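Local coordinates for chitin oligosaccharide binding protein NagB2 (Paenibacillus sp. FPU-7, PDB 7EHO) that probably binds chitin oligosaccharides outside the cell as the solute-binding component of a sugar uptake system, at residues K263-Q268 with D286-K291; I188-G193 with G246-N251. All blocks are in the same frame, centred on the assembly; numbering follows the deposited sequence.

Contact 1 (K263-Q268 with D286-K291); sequences KFYTGQ and DKSTVK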
# COMPACT_ATOMS: atom_id res chain seq x y z
N LYS A 263 18.37 2.18 11.98
CA LYS A 263 19.37 3.17 11.61
C LYS A 263 18.73 4.54 11.46
O LYS A 263 19.32 5.56 11.80
CB LYS A 263 20.03 2.72 10.30
CG LYS A 263 21.13 3.62 9.78
CD LYS A 263 22.47 3.20 10.30
CE LYS A 263 23.52 4.19 9.82
NZ LYS A 263 24.84 3.93 10.50
N PHE A 264 17.50 4.57 10.95
CA PHE A 264 16.81 5.84 10.79
C PHE A 264 16.26 6.34 12.11
O PHE A 264 16.38 7.53 12.44
CB PHE A 264 15.68 5.68 9.78
CG PHE A 264 14.87 6.91 9.63
CD1 PHE A 264 15.40 8.04 9.02
CD2 PHE A 264 13.56 6.94 10.11
CE1 PHE A 264 14.65 9.19 8.90
CE2 PHE A 264 12.79 8.12 9.97
CZ PHE A 264 13.35 9.22 9.38
N TYR A 265 15.68 5.44 12.90
CA TYR A 265 14.76 6.00 13.86
C TYR A 265 15.49 6.31 15.18
O TYR A 265 14.92 6.95 16.07
CB TYR A 265 13.60 5.05 14.17
CG TYR A 265 13.82 3.70 14.81
CD1 TYR A 265 14.07 2.50 14.20
CD2 TYR A 265 13.63 3.70 16.13
CE1 TYR A 265 14.10 1.30 14.99
CE2 TYR A 265 13.66 2.61 16.84
CZ TYR A 265 13.93 1.40 16.30
OH TYR A 265 13.97 0.24 17.05
N THR A 266 16.71 5.79 15.31
CA THR A 266 17.71 6.14 16.30
C THR A 266 18.61 7.26 15.82
O THR A 266 19.66 7.50 16.44
CB THR A 266 18.59 4.92 16.66
OG1 THR A 266 19.34 4.48 15.52
CG2 THR A 266 17.78 3.76 17.23
N GLY A 267 18.27 7.92 14.70
CA GLY A 267 18.86 9.19 14.34
C GLY A 267 20.09 9.16 13.46
O GLY A 267 20.73 10.20 13.30
N GLN A 268 20.41 8.02 12.84
CA GLN A 268 21.69 7.83 12.15
C GLN A 268 21.56 7.79 10.64
O GLN A 268 22.53 7.46 9.95
CB GLN A 268 22.40 6.57 12.66
CG GLN A 268 22.33 6.45 14.16
CD GLN A 268 23.00 7.63 14.82
OE1 GLN A 268 24.13 7.96 14.51
NE2 GLN A 268 22.29 8.28 15.73
N ASP A 286 9.32 3.58 22.95
CA ASP A 286 10.56 3.16 23.59
C ASP A 286 11.80 3.30 22.71
O ASP A 286 12.89 3.59 23.23
CB ASP A 286 10.45 1.71 24.05
CG ASP A 286 9.41 1.51 25.11
OD1 ASP A 286 9.39 2.31 26.07
OD2 ASP A 286 8.61 0.57 24.96
N LYS A 287 11.67 3.10 21.40
CA LYS A 287 12.84 2.92 20.54
C LYS A 287 13.17 4.12 19.68
O LYS A 287 14.33 4.25 19.25
CB LYS A 287 12.63 1.70 19.64
CG LYS A 287 12.44 0.39 20.35
CD LYS A 287 11.87 -0.66 19.40
CE LYS A 287 12.36 -2.06 19.72
NZ LYS A 287 12.57 -2.28 21.17
N SER A 288 12.22 5.00 19.42
CA SER A 288 12.42 6.07 18.44
C SER A 288 12.96 7.34 19.08
O SER A 288 12.36 7.88 20.02
CB SER A 288 11.11 6.37 17.72
OG SER A 288 11.28 7.46 16.82
N THR A 289 14.05 7.86 18.52
CA THR A 289 14.58 9.15 18.94
C THR A 289 14.26 10.28 17.96
O THR A 289 14.60 11.44 18.22
CB THR A 289 16.11 9.04 19.12
OG1 THR A 289 16.70 8.82 17.85
CG2 THR A 289 16.46 7.86 20.05
N VAL A 290 13.60 9.97 16.85
CA VAL A 290 13.34 10.95 15.80
C VAL A 290 11.90 11.43 15.78
O VAL A 290 11.56 12.35 15.01
CB VAL A 290 13.72 10.37 14.42
CG1 VAL A 290 15.14 9.82 14.46
CG2 VAL A 290 12.75 9.25 14.03
N LYS A 291 11.03 10.81 16.57
CA LYS A 291 9.60 11.11 16.56
C LYS A 291 9.21 12.54 16.89
O LYS A 291 8.03 12.87 16.74
CB LYS A 291 8.96 10.05 17.44
CG LYS A 291 9.31 10.06 18.93
CD LYS A 291 8.55 8.82 19.48
CE LYS A 291 8.60 8.50 20.99
NZ LYS A 291 10.01 7.98 21.38
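Tyr265 carries its CG between its own backbone N and carbonyl carbon (chi1 63°), a turn that swings the ring over to Lys287 and Ser288. The ring meets them with its edge: CE2 lies 3.0 Å from Lys287 O, a shortness that is doubtful, and CD2 is 3.5 Å from Ser288 CA. Lys287 starts beside its backbone N (chi1 -60°), and its methylenes pass the phenol oxygen, CD coming to 3.3 Å from Tyr265 OH; lysine suits this exposed position because its methylenes can lie along the phenol while the ammonium end leads away from helix 257-265. With an alanine in place of Tyr265, the methylenes of Lys287 would probably lose the phenol oxygen they lie against, and a gap would open beside Lys287 and Ser288. The Tyr265 carbonyl is gripped by the loop backbone: Thr289 N donates to Tyr265 O at 2.8 Å, with an N-H...O angle of 155°, and Val290 N adds a weak bond. Branched Val290 fills the buried side, its CG1 3.3 Å from Phe264 O and its CG2 4.2 Å from Phe264 CE2. Gly267 bonds back to Phe264 O and Gln268 to Lys263 O; glycine suits the positive phi, where a side chain would press on the preceding carbonyl. This is a Schellman motif ending helix 257-265, with a loop collecting a carbonyl of the last turn.

Contact 2 (I188-G193 with G246-N251); sequences IALGGG and GYIDPN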
# COMPACT_ATOMS: atom_id res chain seq x y z
N ILE A 188 20.53 7.55 3.11
CA ILE A 188 19.38 6.64 3.03
C ILE A 188 19.67 5.40 3.86
O ILE A 188 20.60 4.65 3.54
CB ILE A 188 19.06 6.24 1.59
CG1 ILE A 188 18.98 7.47 0.67
CG2 ILE A 188 17.78 5.41 1.51
CD1 ILE A 188 18.84 7.08 -0.79
N ALA A 189 18.88 5.18 4.89
CA ALA A 189 18.90 3.92 5.63
C ALA A 189 18.20 2.82 4.85
O ALA A 189 17.17 3.05 4.21
CB ALA A 189 18.24 4.09 6.99
N LEU A 190 18.75 1.61 4.92
CA LEU A 190 18.16 0.48 4.24
C LEU A 190 18.78 -0.79 4.79
O LEU A 190 20.01 -0.91 4.85
CB LEU A 190 18.36 0.57 2.72
CG LEU A 190 17.76 -0.49 1.80
CD1 LEU A 190 16.40 -0.92 2.27
CD2 LEU A 190 17.67 0.05 0.37
N GLY A 191 17.94 -1.71 5.20
CA GLY A 191 18.38 -3.02 5.62
C GLY A 191 17.90 -4.07 4.64
O GLY A 191 16.71 -4.43 4.63
N GLY A 192 18.80 -4.56 3.79
CA GLY A 192 18.41 -5.41 2.69
C GLY A 192 19.17 -6.73 2.63
O GLY A 192 19.21 -7.36 1.58
N GLY A 193 19.76 -7.12 3.74
CA GLY A 193 20.63 -8.28 3.77
C GLY A 193 19.86 -9.57 3.97
O GLY A 193 18.65 -9.56 4.20
N GLY A 246 27.51 5.83 -1.94
CA GLY A 246 27.32 5.88 -0.51
C GLY A 246 26.05 6.57 -0.05
O GLY A 246 25.94 6.91 1.13
N TYR A 247 25.10 6.80 -0.95
CA TYR A 247 23.83 7.40 -0.56
C TYR A 247 22.94 6.38 0.14
O TYR A 247 22.35 6.66 1.18
CB TYR A 247 23.11 7.98 -1.79
CG TYR A 247 23.90 9.05 -2.51
CD1 TYR A 247 24.84 9.82 -1.83
CD2 TYR A 247 23.72 9.29 -3.88
CE1 TYR A 247 25.59 10.82 -2.49
CE2 TYR A 247 24.44 10.28 -4.55
CZ TYR A 247 25.37 11.04 -3.85
OH TYR A 247 26.10 12.01 -4.50
N ILE A 248 22.83 5.18 -0.42
CA ILE A 248 22.33 4.04 0.34
C ILE A 248 23.43 3.59 1.30
O ILE A 248 24.59 3.44 0.90
CB ILE A 248 21.89 2.90 -0.59
CG1 ILE A 248 20.66 3.31 -1.37
CG2 ILE A 248 21.62 1.63 0.20
CD1 ILE A 248 20.32 2.34 -2.47
N ASP A 249 23.07 3.41 2.57
CA ASP A 249 23.96 2.93 3.62
C ASP A 249 24.90 1.85 3.08
O ASP A 249 24.43 0.79 2.63
CB ASP A 249 23.13 2.39 4.79
CG ASP A 249 23.98 2.03 6.01
OD1 ASP A 249 25.23 1.95 5.91
OD2 ASP A 249 23.37 1.84 7.09
N PRO A 250 26.21 2.06 3.10
CA PRO A 250 27.14 0.99 2.69
C PRO A 250 26.93 -0.35 3.39
O PRO A 250 27.22 -1.40 2.79
CB PRO A 250 28.53 1.59 3.01
CG PRO A 250 28.31 3.07 2.95
CD PRO A 250 26.93 3.27 3.55
N ASN A 251 26.45 -0.35 4.64
CA ASN A 251 26.21 -1.60 5.35
C ASN A 251 24.89 -2.28 4.99
O ASN A 251 24.50 -3.23 5.69
CB ASN A 251 26.27 -1.36 6.86
CG ASN A 251 27.60 -0.85 7.30
OD1 ASN A 251 27.70 0.17 8.01
ND2 ASN A 251 28.65 -1.57 6.92
O HOH W 1 20.83 1.04 6.88
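Ile188 and Leu190 both turn apolar ends to Ile248, which is the middle of this buried contact. Ile188 CD1 lies 4.2 Å from Ile248 CG1, and Leu190 CD2 meets the other branch, 4.3 Å from Ile248 CG2. The beta-branch gives Ile248 two arms, CG1 for Ile188 and the CG2 methyl for Leu190, while its side chain also packs on Leu239 and Leu242 of helix 230-244. Ile188 reaches on to Leu177 of helix 170-182, which Tyr247 touches as well; an apolar branched chain suits Ile188, buried among Leu177, Tyr247 and Ile248. Closer to the backbone, Ile188 CB sits 3.3 Å from Tyr247 O, drawn in by the bond next to it.

That bond runs from Ile188 N to Tyr247 O at 2.8 Å, and its return partner runs from Asp249 N to Ile188 O at 2.9 Å. Donating to one residue and accepting from the residue two further on is the pattern of a parallel beta bridge, here a single one between Ile188 and Ile248. The segment 246-251 thus lies beside strand 188-189 for one bridge, on a strand that also pairs in parallel with strand 271-275 through Ala189 and Met271.

Asp249 marks the polar edge. Its CG stands anti to the backbone N (chi1 -173°), which brings the carboxylate to the water that Leu190 N holds. This water accepts from Leu190 N at 2.9 Å and donates to Asp249 OD2 at 2.7 Å, bridging the Leu190 backbone to the acid. The other oxygen, Asp249 OD1, takes Asn251 N at 2.9 Å from well above the carboxylate plane, 57° out of it; this Asx turn, which calls for a short acceptor side chain, folds the chain across Pro250.

In the fold
Helix 257-265 joins the two contacts, whose centres lie about 16 Å apart: its last turn forms one side of contact 1 and lies against both segments of contact 2. Lys263 CB comes to 4.0 Å from Ala189 CB, and further along the same side chain Lys263 CD is 3.6 Å from Asp249 OD2, both packing contacts. Phe264 also touches Ala189 while packing on Val290. Contact 1 also packs on strand 138-154, through Phe264 and Val290 on Asn154. The centres of contacts 1 and 2 lie about 23 and 22 Å from the chain's centre, on the same side of it.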